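Local structure of alpha-fucosidase (Bifidobacterium bifidum, 2EAD) at residues A[339-344]-A[368-373]; A[378-383]-A[435-440]; A[673-678]-A[707-712]; A[681-686]-A[701-706]; A[780-785]-A[798-803]. The protein is a 1,2-alpha-L-fucosidase of glycoside hydrolase family 95, whose catalytic region, described here, probably hydrolyses alpha-1,2-linked L-fucose from glycan ends. The protein carries 1 engineered substitution. One frame throughout, in Å; residues are numbered along the deposited sequence.

Contact 1: residues A[339-344]-A[368-373]; sequences GQSGHS and KRELET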
# COMPACT_ATOMS: atom_id res chain seq x y z
N GLY A 339 -24.48 -6.59 8.78
CA GLY A 339 -25.78 -7.07 8.31
C GLY A 339 -25.82 -7.44 6.83
O GLY A 339 -26.91 -7.50 6.21
N GLN A 340 -24.66 -7.74 6.26
CA GLN A 340 -24.59 -8.03 4.83
C GLN A 340 -25.27 -9.34 4.42
O GLN A 340 -25.27 -10.34 5.16
CB GLN A 340 -23.12 -8.06 4.36
CG GLN A 340 -22.22 -9.06 5.08
CD GLN A 340 -21.55 -8.50 6.33
OE1 GLN A 340 -21.95 -7.46 6.87
NE2 GLN A 340 -20.52 -9.21 6.81
N SER A 341 -25.83 -9.31 3.22
CA SER A 341 -26.11 -10.51 2.46
C SER A 341 -24.78 -11.10 1.96
O SER A 341 -23.71 -10.47 2.09
CB SER A 341 -27.03 -10.19 1.28
OG SER A 341 -26.60 -9.04 0.56
N GLY A 342 -24.83 -12.31 1.41
CA GLY A 342 -23.63 -12.95 0.86
C GLY A 342 -24.06 -13.90 -0.24
O GLY A 342 -25.27 -14.01 -0.52
N HIS A 343 -23.10 -14.62 -0.82
CA HIS A 343 -23.37 -15.51 -1.95
C HIS A 343 -24.33 -16.67 -1.63
O HIS A 343 -24.89 -17.25 -2.55
CB HIS A 343 -22.05 -16.04 -2.57
CG HIS A 343 -21.47 -17.22 -1.86
ND1 HIS A 343 -20.62 -17.10 -0.78
CD2 HIS A 343 -21.63 -18.55 -2.08
CE1 HIS A 343 -20.27 -18.31 -0.36
NE2 HIS A 343 -20.89 -19.21 -1.12
N SER A 344 -24.49 -16.99 -0.34
CA SER A 344 -25.39 -18.05 0.15
C SER A 344 -26.78 -17.56 0.57
O SER A 344 -27.65 -18.38 0.94
CB SER A 344 -24.74 -18.82 1.32
OG SER A 344 -23.67 -19.61 0.85
N LYS A 368 -26.26 -3.34 0.11
CA LYS A 368 -25.31 -2.24 0.37
C LYS A 368 -24.22 -2.66 1.34
O LYS A 368 -23.03 -2.40 1.09
CB LYS A 368 -26.03 -0.99 0.90
CG LYS A 368 -26.63 -0.13 -0.21
CD LYS A 368 -27.08 1.24 0.35
CE LYS A 368 -25.90 2.19 0.49
NZ LYS A 368 -26.28 3.55 1.00
N ARG A 369 -24.62 -3.31 2.44
CA ARG A 369 -23.62 -3.80 3.41
C ARG A 369 -22.77 -4.91 2.84
O ARG A 369 -21.60 -5.02 3.20
CB ARG A 369 -24.23 -4.25 4.75
CG ARG A 369 -25.03 -3.18 5.45
CD ARG A 369 -24.26 -1.89 5.66
NE ARG A 369 -25.24 -0.89 6.03
CZ ARG A 369 -25.59 0.17 5.31
NH1 ARG A 369 -24.98 0.49 4.18
NH2 ARG A 369 -26.53 0.97 5.80
N GLU A 370 -23.32 -5.71 1.93
CA GLU A 370 -22.50 -6.73 1.25
C GLU A 370 -21.42 -6.10 0.38
O GLU A 370 -20.25 -6.50 0.47
CB GLU A 370 -23.35 -7.70 0.42
CG GLU A 370 -22.51 -8.73 -0.35
CD GLU A 370 -23.30 -9.71 -1.21
OE1 GLU A 370 -24.54 -9.65 -1.25
OE2 GLU A 370 -22.64 -10.55 -1.85
N LEU A 371 -21.79 -5.12 -0.45
CA LEU A 371 -20.77 -4.47 -1.29
C LEU A 371 -19.69 -3.76 -0.43
O LEU A 371 -18.50 -3.93 -0.68
CB LEU A 371 -21.36 -3.53 -2.34
CG LEU A 371 -20.33 -3.03 -3.37
CD1 LEU A 371 -19.71 -4.19 -4.11
CD2 LEU A 371 -20.95 -2.05 -4.36
N GLU A 372 -20.12 -3.03 0.60
CA GLU A 372 -19.19 -2.27 1.44
C GLU A 372 -18.22 -3.20 2.14
O GLU A 372 -17.01 -2.97 2.22
CB GLU A 372 -19.95 -1.45 2.47
CG GLU A 372 -20.64 -0.27 1.82
CD GLU A 372 -21.85 0.22 2.53
OE1 GLU A 372 -22.01 -0.08 3.75
OE2 GLU A 372 -22.61 0.96 1.86
N THR A 373 -18.78 -4.27 2.66
CA THR A 373 -18.06 -5.23 3.42
C THR A 373 -17.14 -6.10 2.49
O THR A 373 -15.98 -6.39 2.84
CB THR A 373 -19.16 -5.89 4.23
OG1 THR A 373 -19.02 -5.61 5.64
CG2 THR A 373 -19.52 -7.27 3.80
O HOH W 1 -26.29 -11.24 -2.17
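Ser-341 OG donates to Glu-370 OE1 over 2.8 Å, meeting the carboxylate on its anti side and 24° out of its plane. The Glu-370 chain runs fully extended from the helix, CG anti to the backbone N (chi1 177°), and its methylenes run along the loop backbone, CG lying 3.2 Å from Ser-341 O. One residue earlier, Gln-340 CB sits on the helix backbone, 3.4 Å from Glu-370 N. Its chain then bends at chi2 and crosses Thr-373 at about a right angle, with CD 3.5 Å from the methyl CG2. NE2 donates to Ile-336 O and OE1 accepts from Leu-338 N, both at the end of strand 335-337, which fixes the rotation of the amide. Arg-369 offers only CB to Gln-340, while its NH1 turns away to a salt bridge with Glu-372 OE1 at 3.1 Å. The loop leaving strand 335-337 is thus laid along helix 365-386 of the family 95 catalytic domain, whose Glu-370 and Leu-371 also pack on helix 351-360 and whose Leu-371 and Glu-372 touch helix 738-751.

Contact 2: residues A[378-383]-A[435-440]; sequences YGRYLT and ANMGEL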
# COMPACT_ATOMS: atom_id res chain seq x y z
N TYR A 378 -11.69 -7.29 0.46
CA TYR A 378 -10.84 -7.47 -0.73
C TYR A 378 -9.48 -6.80 -0.51
O TYR A 378 -8.46 -7.26 -1.03
CB TYR A 378 -11.55 -6.84 -1.93
CG TYR A 378 -11.16 -7.30 -3.31
CD1 TYR A 378 -10.78 -8.63 -3.56
CD2 TYR A 378 -11.29 -6.43 -4.40
CE1 TYR A 378 -10.49 -9.06 -4.88
CE2 TYR A 378 -11.01 -6.84 -5.69
CZ TYR A 378 -10.62 -8.16 -5.92
OH TYR A 378 -10.38 -8.55 -7.21
N GLY A 379 -9.49 -5.69 0.23
CA GLY A 379 -8.25 -4.96 0.55
C GLY A 379 -7.30 -5.82 1.38
O GLY A 379 -6.07 -5.77 1.19
N ARG A 380 -7.87 -6.62 2.28
CA ARG A 380 -7.08 -7.58 3.06
C ARG A 380 -6.64 -8.72 2.15
O ARG A 380 -5.47 -9.06 2.10
CB ARG A 380 -7.87 -8.11 4.30
CG ARG A 380 -8.30 -7.04 5.27
CD ARG A 380 -8.91 -7.59 6.55
NE ARG A 380 -7.92 -8.28 7.40
CZ ARG A 380 -7.78 -9.60 7.46
NH1 ARG A 380 -8.55 -10.40 6.71
NH2 ARG A 380 -6.87 -10.13 8.25
N TYR A 381 -7.59 -9.30 1.42
CA TYR A 381 -7.27 -10.30 0.41
C TYR A 381 -6.13 -9.87 -0.52
O TYR A 381 -5.18 -10.64 -0.78
CB TYR A 381 -8.53 -10.63 -0.40
CG TYR A 381 -8.22 -11.60 -1.52
CD1 TYR A 381 -8.23 -12.97 -1.30
CD2 TYR A 381 -7.94 -11.14 -2.79
CE1 TYR A 381 -7.95 -13.87 -2.32
CE2 TYR A 381 -7.62 -12.04 -3.83
CZ TYR A 381 -7.63 -13.39 -3.58
OH TYR A 381 -7.33 -14.30 -4.58
N LEU A 382 -6.23 -8.67 -1.09
CA LEU A 382 -5.20 -8.24 -2.05
C LEU A 382 -3.82 -8.12 -1.42
O LEU A 382 -2.82 -8.28 -2.13
CB LEU A 382 -5.58 -6.95 -2.77
CG LEU A 382 -6.82 -7.09 -3.69
CD1 LEU A 382 -7.37 -5.69 -4.12
CD2 LEU A 382 -6.52 -7.99 -4.92
N THR A 383 -3.77 -7.83 -0.12
CA THR A 383 -2.49 -7.75 0.59
C THR A 383 -1.85 -9.16 0.68
O THR A 383 -0.66 -9.33 0.39
CB THR A 383 -2.64 -7.16 2.03
OG1 THR A 383 -3.41 -5.92 2.00
CG2 THR A 383 -1.27 -6.95 2.67
N ALA A 435 -5.72 -3.85 10.20
CA ALA A 435 -6.51 -5.02 9.75
C ALA A 435 -5.76 -6.36 9.97
O ALA A 435 -6.12 -7.38 9.37
CB ALA A 435 -6.93 -4.86 8.29
N ASN A 436 -4.77 -6.35 10.86
CA ASN A 436 -4.17 -7.57 11.42
C ASN A 436 -3.46 -8.38 10.35
O ASN A 436 -3.73 -9.57 10.16
CB ASN A 436 -5.25 -8.38 12.18
CG ASN A 436 -4.67 -9.22 13.32
OD1 ASN A 436 -3.44 -9.42 13.41
ND2 ASN A 436 -5.56 -9.72 14.22
N MET A 437 -2.53 -7.72 9.64
CA MET A 437 -1.72 -8.37 8.62
C MET A 437 -0.29 -7.88 8.78
O MET A 437 0.44 -7.74 7.82
CB MET A 437 -2.23 -8.03 7.22
CG MET A 437 -3.70 -8.45 6.98
SD MET A 437 -4.26 -8.05 5.32
CE MET A 437 -4.14 -6.27 5.31
N GLY A 438 0.11 -7.62 10.02
CA GLY A 438 1.37 -6.97 10.36
C GLY A 438 2.61 -7.54 9.68
O GLY A 438 3.44 -6.78 9.18
N GLU A 439 2.75 -8.87 9.66
CA GLU A 439 3.91 -9.50 9.01
C GLU A 439 3.96 -9.26 7.49
O GLU A 439 5.02 -9.38 6.86
CB GLU A 439 3.97 -11.00 9.34
CG GLU A 439 3.00 -11.88 8.55
CD GLU A 439 1.64 -12.03 9.20
OE1 GLU A 439 1.15 -11.10 9.91
OE2 GLU A 439 1.03 -13.09 8.97
N LEU A 440 2.82 -8.89 6.90
CA LEU A 440 2.78 -8.57 5.47
C LEU A 440 3.46 -7.25 5.13
O LEU A 440 3.67 -6.95 3.95
CB LEU A 440 1.34 -8.61 4.94
CG LEU A 440 0.76 -9.99 4.55
CD1 LEU A 440 1.17 -11.19 5.37
CD2 LEU A 440 -0.75 -10.04 4.29
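The guanidinium of Arg-380 approaches Ala-435 side-on and grips its carbonyl O with two nitrogens, NE at 2.8 Å and NH2 at 3.1 Å. Ala-435 O lies just 4° out of the guanidinium plane, and the NE bond falls on a lone pair. Met-437 SD covers one face of the same group, and the Ala-435 methyl packs against the Arg-380 methylenes, CB to CD 3.8 Å. NH1 and NH2 also donate to Tyr-331 O and Ile-330 O, so three carbonyls fix the position of the buried group. A bend at the end of the methionine, chi3 -63°, carries its CE to 3.4 Å from Thr-383 OG1, a hydroxyl already bonded to Gly-379 O one helical turn back. The other branch of Thr-383, CG2, meets Leu-440 CD2 at 3.5 Å. Helix 365-386, which ends at the calcium ligand Ser-386, is in this way packed on the loop before helix 442-463, a helix-to-loop contact within the (alpha/alpha)6 barrel expected of this six-hairpin clan.

Contact 3: residues A[673-678]-A[707-712]; sequences ADNQHR and LRYRCF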
# COMPACT_ATOMS: atom_id res chain seq x y z
N ALA A 673 -8.26 28.16 -7.65
CA ALA A 673 -9.01 29.23 -6.97
C ALA A 673 -10.43 28.82 -6.59
O ALA A 673 -11.06 29.46 -5.72
CB ALA A 673 -9.02 30.56 -7.83
N ASP A 674 -10.94 27.76 -7.23
CA ASP A 674 -12.24 27.24 -6.85
C ASP A 674 -12.15 26.47 -5.52
O ASP A 674 -13.17 26.06 -4.99
CB ASP A 674 -12.90 26.42 -7.98
CG ASP A 674 -12.21 25.09 -8.27
OD1 ASP A 674 -11.35 24.67 -7.46
OD2 ASP A 674 -12.52 24.47 -9.32
N ASN A 675 -10.92 26.32 -5.00
CA ASN A 675 -10.63 25.72 -3.67
C ASN A 675 -10.67 24.20 -3.63
O ASN A 675 -10.52 23.59 -2.55
CB ASN A 675 -11.61 26.22 -2.59
CG ASN A 675 -11.56 27.70 -2.39
OD1 ASN A 675 -12.60 28.34 -2.21
ND2 ASN A 675 -10.36 28.26 -2.37
N GLN A 676 -10.91 23.58 -4.78
CA GLN A 676 -11.10 22.13 -4.82
C GLN A 676 -9.94 21.34 -5.43
O GLN A 676 -10.17 20.26 -5.99
CB GLN A 676 -12.39 21.79 -5.54
CG GLN A 676 -13.60 22.41 -4.88
CD GLN A 676 -14.84 22.19 -5.70
OE1 GLN A 676 -15.38 23.13 -6.24
NE2 GLN A 676 -15.28 20.96 -5.83
N HIS A 677 -8.71 21.84 -5.28
CA HIS A 677 -7.54 21.08 -5.69
C HIS A 677 -7.58 19.62 -5.21
O HIS A 677 -7.91 19.34 -4.08
CB HIS A 677 -6.23 21.72 -5.26
CG HIS A 677 -5.03 20.97 -5.75
ND1 HIS A 677 -4.72 20.86 -7.10
CD2 HIS A 677 -4.08 20.28 -5.08
CE1 HIS A 677 -3.63 20.12 -7.23
NE2 HIS A 677 -3.22 19.77 -6.02
N ARG A 678 -7.24 18.70 -6.09
CA ARG A 678 -7.36 17.27 -5.77
C ARG A 678 -6.51 16.77 -4.61
O ARG A 678 -6.97 15.91 -3.84
CB ARG A 678 -7.12 16.45 -7.01
CG ARG A 678 -7.55 14.99 -6.87
CD ARG A 678 -7.07 14.21 -8.07
NE ARG A 678 -7.67 12.87 -8.14
CZ ARG A 678 -7.13 11.88 -8.82
NH1 ARG A 678 -5.97 12.10 -9.44
NH2 ARG A 678 -7.69 10.67 -8.84
N LEU A 707 -10.67 20.50 4.93
CA LEU A 707 -11.29 19.34 4.24
C LEU A 707 -12.58 19.73 3.53
O LEU A 707 -12.81 19.32 2.38
CB LEU A 707 -11.64 18.24 5.25
CG LEU A 707 -10.45 17.41 5.75
CD1 LEU A 707 -10.92 16.56 6.92
CD2 LEU A 707 -9.88 16.52 4.63
N ARG A 708 -13.42 20.47 4.22
CA ARG A 708 -14.70 20.89 3.61
C ARG A 708 -14.50 21.75 2.35
O ARG A 708 -15.20 21.56 1.34
CB ARG A 708 -15.58 21.63 4.62
CG ARG A 708 -16.78 22.22 3.96
CD ARG A 708 -17.95 22.35 4.86
NE ARG A 708 -19.05 22.96 4.11
CZ ARG A 708 -20.17 22.33 3.77
NH1 ARG A 708 -20.36 21.05 4.16
NH2 ARG A 708 -21.10 22.98 3.07
N TYR A 709 -13.55 22.68 2.39
CA TYR A 709 -13.26 23.48 1.22
C TYR A 709 -12.78 22.59 0.05
O TYR A 709 -13.18 22.80 -1.10
CB TYR A 709 -12.20 24.52 1.54
CG TYR A 709 -12.68 25.83 2.14
CD1 TYR A 709 -13.34 26.78 1.37
CD2 TYR A 709 -12.38 26.15 3.46
CE1 TYR A 709 -13.73 28.03 1.92
CE2 TYR A 709 -12.77 27.38 4.02
CZ TYR A 709 -13.43 28.32 3.24
OH TYR A 709 -13.81 29.54 3.80
N ARG A 710 -11.94 21.59 0.33
CA ARG A 710 -11.40 20.76 -0.74
C ARG A 710 -12.43 19.82 -1.30
O ARG A 710 -12.39 19.52 -2.50
CB ARG A 710 -10.18 19.93 -0.28
CG ARG A 710 -8.86 20.70 -0.15
CD ARG A 710 -8.29 21.21 -1.50
NE ARG A 710 -6.87 20.95 -1.53
CZ ARG A 710 -5.95 21.77 -1.03
NH1 ARG A 710 -6.32 22.94 -0.51
NH2 ARG A 710 -4.66 21.43 -1.08
N CYS A 711 -13.35 19.34 -0.45
CA CYS A 711 -14.16 18.15 -0.77
C CYS A 711 -15.60 18.43 -1.19
O CYS A 711 -16.29 17.53 -1.68
CB CYS A 711 -14.20 17.18 0.41
SG CYS A 711 -12.56 16.40 0.70
N PHE A 712 -16.03 19.67 -0.99
CA PHE A 712 -17.40 20.04 -1.31
C PHE A 712 -17.43 21.10 -2.42
O PHE A 712 -16.49 21.89 -2.57
CB PHE A 712 -18.11 20.54 -0.04
CG PHE A 712 -18.48 19.47 0.94
CD1 PHE A 712 -19.81 19.03 1.06
CD2 PHE A 712 -17.54 18.93 1.81
CE1 PHE A 712 -20.16 18.07 1.99
CE2 PHE A 712 -17.88 17.98 2.75
CZ PHE A 712 -19.19 17.53 2.84
O HOH W 2 -8.91 24.52 -0.61
O HOH W 3 -14.00 18.68 -4.32
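Asn-675 O points into the last turn of helix 697-711, where the loop 673-678 meets the helix end of this predominantly alpha-helical catalytic domain. An Asx turn shapes the loop at that place, Asp-674 OD1 accepting from Gln-676 N. On the tight side, Asn-675 O and Tyr-709 O face each other at 3.1 Å, two acceptors without a bond between them. Round Asn-675 O lie Arg-710 CA, in a CA-H...O contact of 3.5 Å (155° at the hydrogen), Arg-710 CD at 3.4 Å, and a water that donates to it at 2.7 Å and accepts from Arg-710 NH1 in the guanidinium plane. The arginine chain bends at chi2 and chi3, which folds its guanidinium back over the loop until one face lies against His-677 CB. Partners beyond the two segments hold it there: NE donates to His-679 O and NH2 forms a salt bridge with Glu-652. His-677 is pinned in turn by a bond between its NE2 and Ala-567 N.

The other side is looser and partly exposed. Asn-675 and Tyr-709 run side by side in the same direction, amide and ring planes 74° apart; their side chains come no nearer than Asn-675 OD1 to Tyr-709 CD1, 4.0 Å, and the asparagine ND2 bonds instead to Tyr-671 OH. Gln-676 stretches along the chain leaving the helix, its CD 3.6 Å from Phe-712 O. Here a second water accepts from Gln-676 NE2 and donates to Arg-710 O at 2.6 Å.

Contact 4: residues A[681-686]-A[701-706]; sequences SHLLGL and DAAKTS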
# COMPACT_ATOMS: atom_id res chain seq x y z
N SER A 681 -1.99 17.90 0.43
CA SER A 681 -0.65 17.53 0.92
C SER A 681 -0.36 18.12 2.29
O SER A 681 0.42 17.56 3.02
CB SER A 681 0.40 17.95 -0.11
OG SER A 681 0.21 17.18 -1.30
N HIS A 682 -1.04 19.22 2.63
CA HIS A 682 -0.83 19.89 3.90
C HIS A 682 -1.63 19.27 5.04
O HIS A 682 -1.57 19.76 6.16
CB HIS A 682 -1.16 21.40 3.77
CG HIS A 682 -2.60 21.67 3.43
ND1 HIS A 682 -3.26 21.06 2.37
CD2 HIS A 682 -3.51 22.49 4.01
CE1 HIS A 682 -4.51 21.48 2.33
NE2 HIS A 682 -4.69 22.36 3.31
N LEU A 683 -2.41 18.23 4.74
CA LEU A 683 -3.19 17.55 5.78
C LEU A 683 -2.63 16.19 6.21
O LEU A 683 -3.30 15.47 6.95
CB LEU A 683 -4.69 17.45 5.41
CG LEU A 683 -5.44 18.78 5.13
CD1 LEU A 683 -6.88 18.49 4.78
CD2 LEU A 683 -5.44 19.70 6.31
N LEU A 684 -1.40 15.85 5.79
CA LEU A 684 -0.78 14.58 6.22
C LEU A 684 -0.61 14.46 7.75
O LEU A 684 -0.52 13.35 8.28
CB LEU A 684 0.54 14.33 5.47
CG LEU A 684 0.50 14.37 3.93
CD1 LEU A 684 1.85 13.92 3.33
CD2 LEU A 684 -0.65 13.46 3.39
N GLY A 685 -0.61 15.59 8.45
CA GLY A 685 -0.55 15.60 9.92
C GLY A 685 -1.84 15.13 10.57
O GLY A 685 -1.83 14.66 11.72
N LEU A 686 -2.96 15.30 9.87
CA LEU A 686 -4.24 14.71 10.25
C LEU A 686 -4.32 13.20 9.94
O LEU A 686 -4.81 12.42 10.75
CB LEU A 686 -5.37 15.43 9.50
CG LEU A 686 -6.75 14.77 9.56
CD1 LEU A 686 -7.29 14.83 10.98
CD2 LEU A 686 -7.73 15.45 8.59
N ASP A 701 -10.62 21.49 14.27
CA ASP A 701 -11.59 22.41 13.67
C ASP A 701 -11.02 23.02 12.39
O ASP A 701 -11.72 23.14 11.38
CB ASP A 701 -11.98 23.52 14.64
CG ASP A 701 -12.86 23.01 15.80
OD1 ASP A 701 -13.33 21.84 15.75
OD2 ASP A 701 -13.09 23.78 16.76
N ALA A 702 -9.76 23.42 12.44
CA ALA A 702 -9.10 23.97 11.25
C ALA A 702 -8.93 22.95 10.12
O ALA A 702 -9.09 23.29 8.92
CB ALA A 702 -7.76 24.58 11.64
N ALA A 703 -8.58 21.73 10.48
CA ALA A 703 -8.47 20.64 9.48
C ALA A 703 -9.83 20.29 8.85
O ALA A 703 -9.92 20.06 7.64
CB ALA A 703 -7.78 19.41 10.10
N LYS A 704 -10.89 20.30 9.65
CA LYS A 704 -12.23 20.06 9.10
C LYS A 704 -12.61 21.19 8.14
O LYS A 704 -13.27 20.96 7.13
CB LYS A 704 -13.27 19.97 10.22
CG LYS A 704 -13.13 18.78 11.17
CD LYS A 704 -14.33 18.79 12.10
CE LYS A 704 -14.08 18.05 13.39
NZ LYS A 704 -15.23 18.25 14.33
N THR A 705 -12.22 22.41 8.46
CA THR A 705 -12.44 23.54 7.57
C THR A 705 -11.70 23.37 6.22
O THR A 705 -12.28 23.59 5.13
CB THR A 705 -12.04 24.86 8.27
OG1 THR A 705 -12.93 25.05 9.38
CG2 THR A 705 -12.16 26.07 7.31
N SER A 706 -10.43 23.00 6.29
CA SER A 706 -9.64 22.69 5.08
C SER A 706 -10.27 21.56 4.25
O SER A 706 -10.38 21.64 3.01
CB SER A 706 -8.21 22.28 5.51
OG SER A 706 -7.47 23.42 5.91
O HOH W 4 -6.76 24.31 3.51
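Leu-683 straddles the beta carbon of Ser-706 with both of its methyls, CD2 at 3.9 Å and CD1 at 4.1 Å. Its CG stands anti to the carbonyl carbon (chi1 -58°), and the fork so placed faces the helix. Leu-686, one turn further along its chain, uses a different arrangement: CG is anti to the backbone N (chi1 168°), which brings CD2 to 4.2 Å from Ala-703 CB. Ala-703 and Ser-706 present only short side chains to the two leucines. His-682 has its CG wedged between backbone N and carbonyl carbon, and this folds the imidazole back over its neighbour, with Leu-683 CG 4.0 Å above the ring centre. The ring therefore points NE2 toward the helix without touching the serine hydroxyl directly. One water spans the gap, 2.9 Å from His-682 NE2 and 2.7 Å from Ser-706 OG.

Ser-706 OG also bonds to Ile-650 N, so the hydroxyl is held from the loop beyond as well as through the water, while Leu-686 continues onto Met-700 and Leu-707. The loop before helix 697-711 thus folds back on that helix within the helical catalytic domain. Chemically the join is mostly apolar and not very close-packed; one water links the two polar groups, His-682 NE2 and Ser-706 OG, and couples them indirectly.

Contact 5: residues A[780-785]-A[798-803]; sequences LLQSNS and YTNILP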
# COMPACT_ATOMS: atom_id res chain seq x y z
N LEU A 780 -13.89 2.58 12.75
CA LEU A 780 -14.28 1.68 13.83
C LEU A 780 -13.30 1.66 15.00
O LEU A 780 -13.68 1.34 16.14
CB LEU A 780 -14.49 0.26 13.27
CG LEU A 780 -15.48 0.14 12.11
CD1 LEU A 780 -15.55 -1.32 11.67
CD2 LEU A 780 -16.88 0.71 12.46
N LEU A 781 -12.04 2.00 14.72
CA LEU A 781 -10.98 1.99 15.70
C LEU A 781 -9.90 2.98 15.29
O LEU A 781 -9.42 2.93 14.17
CB LEU A 781 -10.36 0.58 15.81
CG LEU A 781 -9.05 0.40 16.60
CD1 LEU A 781 -9.33 0.49 18.08
CD2 LEU A 781 -8.47 -1.00 16.26
N GLN A 782 -9.54 3.88 16.21
CA GLN A 782 -8.33 4.68 16.05
C GLN A 782 -7.36 4.39 17.19
O GLN A 782 -7.80 4.03 18.28
CB GLN A 782 -8.66 6.17 15.95
CG GLN A 782 -9.11 6.51 14.50
CD GLN A 782 -9.84 7.83 14.37
OE1 GLN A 782 -9.55 8.81 15.06
NE2 GLN A 782 -10.81 7.86 13.44
N SER A 783 -6.06 4.55 16.94
CA SER A 783 -5.11 4.29 18.03
C SER A 783 -3.84 5.17 17.99
O SER A 783 -2.86 4.86 18.63
CB SER A 783 -4.75 2.81 18.04
OG SER A 783 -4.00 2.44 16.85
N ASN A 784 -3.89 6.29 17.26
CA ASN A 784 -2.68 7.04 16.94
C ASN A 784 -2.50 8.29 17.77
O ASN A 784 -1.42 8.92 17.76
CB ASN A 784 -2.71 7.47 15.43
CG ASN A 784 -3.75 8.55 15.16
OD1 ASN A 784 -4.98 8.32 15.32
ND2 ASN A 784 -3.28 9.74 14.80
N SER A 785 -3.54 8.66 18.49
CA SER A 785 -3.53 9.97 19.13
C SER A 785 -3.02 9.87 20.57
O SER A 785 -2.77 8.77 21.08
CB SER A 785 -4.92 10.60 19.08
OG SER A 785 -4.85 11.96 19.47
N TYR A 798 -3.63 5.92 22.67
CA TYR A 798 -4.78 5.36 23.37
C TYR A 798 -5.71 4.69 22.35
O TYR A 798 -5.74 5.05 21.14
CB TYR A 798 -5.52 6.41 24.22
CG TYR A 798 -6.21 7.53 23.43
CD1 TYR A 798 -7.55 7.40 22.99
CD2 TYR A 798 -5.52 8.70 23.11
CE1 TYR A 798 -8.17 8.41 22.28
CE2 TYR A 798 -6.14 9.72 22.40
CZ TYR A 798 -7.46 9.56 21.97
OH TYR A 798 -8.08 10.58 21.26
N THR A 799 -6.44 3.71 22.83
CA THR A 799 -7.37 2.92 22.03
C THR A 799 -8.69 3.69 21.94
O THR A 799 -9.34 3.96 22.95
CB THR A 799 -7.57 1.53 22.67
OG1 THR A 799 -6.28 0.92 22.88
CG2 THR A 799 -8.46 0.59 21.81
N ASN A 800 -9.07 4.05 20.73
CA ASN A 800 -10.28 4.83 20.52
C ASN A 800 -11.33 3.96 19.79
O ASN A 800 -11.21 3.68 18.58
CB ASN A 800 -9.94 6.12 19.77
CG ASN A 800 -11.10 7.10 19.71
OD1 ASN A 800 -12.24 6.78 20.06
ND2 ASN A 800 -10.81 8.30 19.25
N ILE A 801 -12.36 3.56 20.54
CA ILE A 801 -13.38 2.66 20.04
C ILE A 801 -14.48 3.46 19.32
O ILE A 801 -15.00 4.41 19.87
CB ILE A 801 -14.02 1.85 21.22
CG1 ILE A 801 -12.99 0.98 21.97
CG2 ILE A 801 -15.22 1.04 20.74
CD1 ILE A 801 -12.24 -0.07 21.13
N LEU A 802 -14.80 3.06 18.10
CA LEU A 802 -15.84 3.70 17.29
C LEU A 802 -15.70 5.22 17.22
O LEU A 802 -16.67 5.96 17.54
CB LEU A 802 -17.25 3.28 17.75
CG LEU A 802 -17.50 1.77 17.79
CD1 LEU A 802 -18.81 1.45 18.50
CD2 LEU A 802 -17.48 1.13 16.35
N PRO A 803 -14.52 5.70 16.76
CA PRO A 803 -14.30 7.14 16.64
C PRO A 803 -15.08 7.87 15.55
O PRO A 803 -15.23 9.09 15.63
CB PRO A 803 -12.81 7.23 16.31
CG PRO A 803 -12.49 5.95 15.60
CD PRO A 803 -13.32 4.93 16.34
O HOH W 5 -6.00 7.22 19.30
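Gln-782 O accepts from Asn-800 N at 2.8 Å, and Gln-782 N answers to Asn-800 O at 2.9 Å, closing an antiparallel hydrogen-bonded pair. Asn-800 O is approached a second time by Leu-781 CA, a CA-H...O contact of 3.3 Å. At the helix end of the pairing, Leu-802 N donates to Leu-780 O from well above the carbonyl plane, 53° out of it. The long side chain of Gln-782 lies obliquely across Pro-803, its NE2 3.3 Å from the ring CG, and that NE2 donates to Glu-778 O. On the face of Leu-781 and Ile-801, the methyls are 4.3 Å apart at CD1 to CD1, while Leu-781 CD1 reaches Thr-799 CG2 at 3.8 Å. Further along, Ser-785 CB rests by Tyr-798 CE2 at 3.6 Å, and both hydroxyls bond to Asp-695 OD2. There the regular pairing lapses: Tyr-798 N keeps a weak bond to Ser-785 O, and a water over the tyrosine ring accepts from Ser-785 N and donates to Tyr-798 O. Asn-784, in this irregular part, bonds through ND2 to Asp-690, a calcium ligand with Glu-520. The arrangement is an irregular beta hairpin following helix 767-780, joining the helical catalytic domain to the C-terminal beta domain beside a calcium site.

Overall arrangement
The contacts follow one another along the chain, except that contact 4 is nested within the loop closed by contact 3. Contacts 1 and 2 share helix 365-386, their centres about 20 Å apart; contact 2 is the more central, about 10 Å from the chain's centre. Contacts 3 and 4 share helix 697-711 and touch, Arg-710 meeting His-682 and Leu-707 meeting Leu-683 and Leu-686. These four fall in the family 95 catalytic range, whereas contact 5 passes from helix 767-780 into the C-terminal beta domain. Its centre lies about 18 Å from the centre of contact 4 and about 19 Å from that of contact 2. Loop-to-helix packing thus recurs through the helical domain, and a hairpin leads out of it.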